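Local structure of protein A49R (Vaccinia virus, 4D5T) at residues D35-R43 against I102-N110. The protein inhibits host NF-kappa-B activation by binding BTRC, which diminishes ubiquitination of the inhibitor NFKBIA and so keeps p65/RELA in the cytoplasm. Sequence-based numbering, arbitrary orientation.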
ATOM      1  N   ASP A  35      -6.636  -5.469  -7.104  1.00 24.97           N
ATOM      2  CA  ASP A  35      -6.821  -4.101  -6.575  1.00 24.29           C
ATOM      3  C   ASP A  35      -5.534  -3.535  -6.001  1.00 22.83           C
ATOM      4  O   ASP A  35      -5.212  -2.366  -6.194  1.00 22.91           O
ATOM      5  CB  ASP A  35      -7.930  -4.085  -5.505  1.00 24.40           C
ATOM      6  CG  ASP A  35      -9.355  -4.242  -6.079  1.00 27.79           C
ATOM      7  OD1 ASP A  35      -9.550  -4.013  -7.315  1.00 29.38           O
ATOM      8  OD2 ASP A  35     -10.272  -4.513  -5.264  1.00 26.36           O
ATOM      9  N   ILE A  36      -4.745  -4.373  -5.321  1.00 21.68           N
ATOM     10  CA  ILE A  36      -3.428  -3.945  -4.826  1.00 22.55           C
ATOM     11  C   ILE A  36      -2.511  -3.555  -5.979  1.00 22.77           C
ATOM     12  O   ILE A  36      -1.882  -2.487  -5.933  1.00 24.41           O
ATOM     13  CB  ILE A  36      -2.821  -5.035  -3.888  1.00 22.44           C
ATOM     14  CG1 ILE A  36      -3.642  -5.093  -2.603  1.00 22.18           C
ATOM     15  CG2 ILE A  36      -1.372  -4.699  -3.577  1.00 22.62           C
ATOM     16  CD1 ILE A  36      -3.318  -6.262  -1.703  1.00 23.27           C
ATOM     17  N   VAL A  37      -2.449  -4.392  -7.021  1.00 22.94           N
ATOM     18  CA  VAL A  37      -1.641  -4.096  -8.219  1.00 23.74           C
ATOM     19  C   VAL A  37      -2.083  -2.739  -8.818  1.00 24.72           C
ATOM     20  O   VAL A  37      -1.263  -1.857  -9.119  1.00 25.66           O
ATOM     21  CB  VAL A  37      -1.712  -5.204  -9.284  1.00 24.98           C
ATOM     22  CG1 VAL A  37      -0.991  -4.760 -10.586  1.00 26.86           C
ATOM     23  CG2 VAL A  37      -1.053  -6.466  -8.757  1.00 24.82           C
ATOM     24  N   ASN A  38      -3.372  -2.601  -8.990  1.00 25.91           N
ATOM     25  CA  ASN A  38      -3.900  -1.355  -9.560  1.00 27.80           C
ATOM     26  C   ASN A  38      -3.549  -0.119  -8.705  1.00 25.97           C
ATOM     27  O   ASN A  38      -3.248   0.926  -9.245  1.00 26.57           O
ATOM     28  CB  ASN A  38      -5.386  -1.491  -9.843  1.00 28.20           C
ATOM     29  CG  ASN A  38      -5.676  -2.359 -11.090  1.00 31.39           C
ATOM     30  OD1 ASN A  38      -4.890  -2.413 -11.997  1.00 31.07           O
ATOM     31  ND2 ASN A  38      -6.868  -2.895 -11.180  1.00 33.20           N
ATOM     32  N   PHE A  39      -3.625  -0.225  -7.385  1.00 23.65           N
ATOM     33  CA  PHE A  39      -3.193   0.874  -6.515  1.00 24.12           C
ATOM     34  C   PHE A  39      -1.694   1.233  -6.787  1.00 24.41           C
ATOM     35  O   PHE A  39      -1.330   2.419  -6.904  1.00 25.87           O
ATOM     36  CB  PHE A  39      -3.374   0.488  -5.030  1.00 22.89           C
ATOM     37  CG  PHE A  39      -2.812   1.507  -4.075  1.00 24.61           C
ATOM     38  CD1 PHE A  39      -3.493   2.708  -3.842  1.00 24.81           C
ATOM     39  CD2 PHE A  39      -1.567   1.309  -3.483  1.00 22.60           C
ATOM     40  CE1 PHE A  39      -2.959   3.655  -2.945  1.00 25.18           C
ATOM     41  CE2 PHE A  39      -1.016   2.261  -2.656  1.00 24.81           C
ATOM     42  CZ  PHE A  39      -1.692   3.447  -2.380  1.00 23.84           C
ATOM     43  N   ILE A  40      -0.838   0.214  -6.829  1.00 22.94           N
ATOM     44  CA  ILE A  40       0.578   0.391  -7.101  1.00 24.70           C
ATOM     45  C   ILE A  40       0.816   1.115  -8.451  1.00 28.33           C
ATOM     46  O   ILE A  40       1.750   1.938  -8.544  1.00 25.55           O
ATOM     47  CB  ILE A  40       1.290  -0.966  -7.031  1.00 25.15           C
ATOM     48  CG1 ILE A  40       1.377  -1.383  -5.541  1.00 25.68           C
ATOM     49  CG2 ILE A  40       2.639  -0.947  -7.694  1.00 29.45           C
ATOM     50  CD1 ILE A  40       1.724  -2.850  -5.383  1.00 25.90           C
ATOM     51  N   MET A  41      -0.030   0.815  -9.422  1.00 27.75           N
ATOM     52  CA  MET A  41       0.055   1.403 -10.781  1.00 31.13           C
ATOM     53  C   MET A  41      -0.799   2.681 -10.987  1.00 32.75           C
ATOM     54  O   MET A  41      -0.965   3.144 -12.110  1.00 32.74           O
ATOM     55  CB  MET A  41      -0.374   0.382 -11.825  1.00 31.29           C
ATOM     56  CG  MET A  41       0.345  -0.990 -11.767  1.00 31.36           C
ATOM     57  SD  MET A  41       2.133  -0.776 -11.898  1.00 32.90           S
ATOM     58  CE  MET A  41       2.625  -2.464 -11.531  1.00 36.86           C
ATOM     59  N   CYS A  42      -1.296   3.250  -9.895  0.64 33.54           N
ATOM     60  CA  CYS A  42      -2.043   4.495  -9.889  0.64 35.68           C
ATOM     61  C   CYS A  42      -3.331   4.376 -10.661  0.64 36.20           C
ATOM     62  O   CYS A  42      -3.665   5.244 -11.478  0.64 39.87           O
ATOM     63  CB  CYS A  42      -1.201   5.628 -10.451  0.64 39.54           C
ATOM     64  SG  CYS A  42      -0.002   6.296  -9.322  0.64 43.65           S
ATOM     65  N   ARG A  43      -4.037   3.283 -10.442  1.00 34.70           N
ATOM     66  CA  ARG A  43      -5.381   3.092 -10.909  1.00 41.05           C
ATOM     67  C   ARG A  43      -6.239   2.534  -9.742  1.00 40.01           C
ATOM     68  O   ARG A  43      -6.926   1.554  -9.918  1.00 43.26           O
ATOM     69  CB  ARG A  43      -5.446   2.069 -12.020  1.00 46.01           C
ATOM     70  CG  ARG A  43      -4.503   2.275 -13.158  1.00 52.90           C
ATOM     71  CD  ARG A  43      -4.704   1.137 -14.157  1.00 57.27           C
ATOM     72  NE  ARG A  43      -3.413   0.687 -14.651  1.00 62.81           N
ATOM     73  CZ  ARG A  43      -2.857  -0.493 -14.403  1.00 63.79           C
ATOM     74  NH1 ARG A  43      -3.479  -1.414 -13.680  1.00 65.30           N
ATOM     75  NH2 ARG A  43      -1.653  -0.757 -14.903  1.00 66.14           N
ATOM     76  N   ILE A 102       3.855  -2.060  -0.205  1.00 21.09           N
ATOM     77  CA  ILE A 102       2.952  -1.616  -1.221  1.00 22.25           C
ATOM     78  C   ILE A 102       3.189  -0.141  -1.596  1.00 22.88           C
ATOM     79  O   ILE A 102       3.230   0.174  -2.767  1.00 23.99           O
ATOM     80  CB  ILE A 102       1.475  -1.837  -0.782  1.00 20.35           C
ATOM     81  CG1 ILE A 102       1.166  -3.359  -0.764  1.00 20.17           C
ATOM     82  CG2 ILE A 102       0.522  -1.194  -1.721  1.00 20.88           C
ATOM     83  CD1 ILE A 102      -0.063  -3.732   0.053  1.00 20.35           C
ATOM     84  N   ILE A 103       3.346   0.710  -0.587  1.00 22.58           N
ATOM     85  CA  ILE A 103       3.564   2.128  -0.825  1.00 24.38           C
ATOM     86  C   ILE A 103       4.901   2.367  -1.483  1.00 25.55           C
ATOM     87  O   ILE A 103       4.993   3.157  -2.432  1.00 25.00           O
ATOM     88  CB  ILE A 103       3.406   2.883   0.489  1.00 26.49           C
ATOM     89  CG1 ILE A 103       1.901   2.950   0.780  1.00 27.06           C
ATOM     90  CG2 ILE A 103       4.055   4.245   0.413  1.00 28.76           C
ATOM     91  CD1 ILE A 103       1.594   3.554   2.110  1.00 29.59           C
ATOM     92  N   THR A 104       5.923   1.624  -1.069  1.00 23.92           N
ATOM     93  CA  THR A 104       7.254   1.733  -1.720  1.00 24.35           C
ATOM     94  C   THR A 104       7.179   1.329  -3.199  1.00 24.06           C
ATOM     95  O   THR A 104       7.748   2.022  -4.083  1.00 25.18           O
ATOM     96  CB  THR A 104       8.294   0.849  -1.015  1.00 25.32           C
ATOM     97  OG1 THR A 104       8.485   1.331   0.319  1.00 25.96           O
ATOM     98  CG2 THR A 104       9.645   0.934  -1.748  1.00 27.15           C
ATOM     99  N   LEU A 105       6.459   0.257  -3.494  1.00 22.03           N
ATOM    100  CA  LEU A 105       6.299  -0.189  -4.868  1.00 22.99           C
ATOM    101  C   LEU A 105       5.575   0.904  -5.683  1.00 24.29           C
ATOM    102  O   LEU A 105       5.880   1.126  -6.869  1.00 26.75           O
ATOM    103  CB  LEU A 105       5.579  -1.558  -4.967  1.00 22.41           C
ATOM    104  CG  LEU A 105       6.451  -2.698  -4.380  1.00 23.68           C
ATOM    105  CD1 LEU A 105       5.663  -3.983  -4.323  1.00 24.37           C
ATOM    106  CD2 LEU A 105       7.727  -2.966  -5.082  1.00 24.23           C
ATOM    107  N   LYS A 106       4.572   1.555  -5.108  1.00 24.79           N
ATOM    108  CA  LYS A 106       3.881   2.663  -5.766  1.00 26.04           C
ATOM    109  C   LYS A 106       4.854   3.803  -6.052  1.00 25.92           C
ATOM    110  O   LYS A 106       4.884   4.318  -7.181  1.00 27.78           O
ATOM    111  CB  LYS A 106       2.672   3.148  -4.930  1.00 25.30           C
ATOM    112  CG  LYS A 106       1.973   4.325  -5.578  1.00 28.31           C
ATOM    113  CD  LYS A 106       0.645   4.655  -4.943  1.00 30.01           C
ATOM    114  CE  LYS A 106       0.126   5.924  -5.646  1.00 36.18           C
ATOM    115  NZ  LYS A 106      -1.276   6.204  -5.404  1.00 40.12           N
ATOM    116  N   TYR A 107       5.740   4.129  -5.113  1.00 26.94           N
ATOM    117  CA  TYR A 107       6.742   5.169  -5.422  1.00 28.94           C
ATOM    118  C   TYR A 107       7.615   4.776  -6.605  1.00 30.78           C
ATOM    119  O   TYR A 107       8.006   5.608  -7.458  1.00 35.16           O
ATOM    120  CB  TYR A 107       7.648   5.477  -4.239  1.00 29.19           C
ATOM    121  CG  TYR A 107       7.022   6.003  -2.999  1.00 30.27           C
ATOM    122  CD1 TYR A 107       6.030   7.005  -3.023  1.00 30.60           C
ATOM    123  CD2 TYR A 107       7.501   5.594  -1.759  1.00 32.83           C
ATOM    124  CE1 TYR A 107       5.462   7.494  -1.848  1.00 31.25           C
ATOM    125  CE2 TYR A 107       6.926   6.079  -0.588  1.00 34.17           C
ATOM    126  CZ  TYR A 107       5.939   7.050  -0.649  1.00 31.72           C
ATOM    127  OH  TYR A 107       5.474   7.555   0.527  1.00 37.01           O
ATOM    128  N   ILE A 108       8.028   3.508  -6.631  1.00 32.54           N
ATOM    129  CA  ILE A 108       8.937   3.011  -7.656  1.00 31.23           C
ATOM    130  C   ILE A 108       8.237   3.010  -9.011  1.00 30.29           C
ATOM    131  O   ILE A 108       8.826   3.459 -10.019  1.00 30.38           O
ATOM    132  CB  ILE A 108       9.467   1.609  -7.343  1.00 30.57           C
ATOM    133  CG1 ILE A 108      10.364   1.645  -6.106  1.00 32.60           C
ATOM    134  CG2 ILE A 108      10.240   1.045  -8.549  1.00 31.41           C
ATOM    135  CD1 ILE A 108      10.797   0.267  -5.708  1.00 31.83           C
ATOM    136  N   MET A 109       6.961   2.631  -9.026  1.00 29.10           N
ATOM    137  CA  MET A 109       6.146   2.697 -10.267  1.00 29.95           C
ATOM    138  C   MET A 109       5.777   4.118 -10.696  1.00 29.92           C
ATOM    139  O   MET A 109       5.396   4.344 -11.850  1.00 29.46           O
ATOM    140  CB  MET A 109       4.874   1.860 -10.144  1.00 30.11           C
ATOM    141  CG  MET A 109       5.090   0.348 -10.013  1.00 31.17           C
ATOM    142  SD  MET A 109       5.964  -0.471 -11.330  1.00 30.43           S
ATOM    143  CE  MET A 109       7.637  -0.332 -10.841  1.00 28.15           C
ATOM    144  N   ASN A 110       5.935   5.100  -9.813  1.00 31.94           N
ATOM    145  CA  ASN A 110       5.822   6.558 -10.191  1.00 35.15           C
ATOM    146  C   ASN A 110       6.993   7.026 -11.083  1.00 33.99           C
ATOM    147  O   ASN A 110       6.940   8.107 -11.611  1.00 37.87           O
ATOM    148  CB  ASN A 110       5.744   7.500  -8.943  1.00 36.15           C
ATOM    149  CG  ASN A 110       4.456   7.338  -8.099  1.00 36.98           C
ATOM    150  OD1 ASN A 110       3.417   6.879  -8.571  1.00 38.16           O
ATOM    151  ND2 ASN A 110       4.538   7.745  -6.808  1.00 38.98           N
TER
HETATM  152  O   HOH W   1      -3.082   4.693  -6.558  1.00 36.95           O
HETATM  153  O   HOH W   2       2.517   4.468  -9.349  1.00 32.30           O
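With CG anti to its backbone N (chi1 178°) and every later torsion extended, K106 crosses the F39 side chain at about a right angle, placing CD over one ring face. F39 CG, likewise anti, brings the ring end up to the lysine chain. This is helix-helix packing inside the Bcl-2-like bundle of A49: helices 29-40 and 95-109 meet where their segment axes pass 9.3 Å apart. K106 CD lies 4.0 Å from the F39 ring centroid, 27° off the normal, a CH-pi contact. K106 NZ is 4.4 Å from the same centroid and 32° off the normal, an off-centre cation-pi contact. Y58 is a second cation-pi partner of K106. I40 is the knob, seated among I102, L105, K106 and M109, with its CG2 3.6 Å from M109 CG. Alongside, M41 SD lies 3.7 Å from M109 CG. Helix 29-40 ends in a Schellman motif with C42 as C-prime residue, R43 N bonding to N38 O and C42 N to F39 O. No direct hydrogen bond joins the segments, but water does: one molecule bridges I40 O and N110 OD1, while another accepts from K106 NZ at 2.6 Å and donates to F39 O at 2.9 Å.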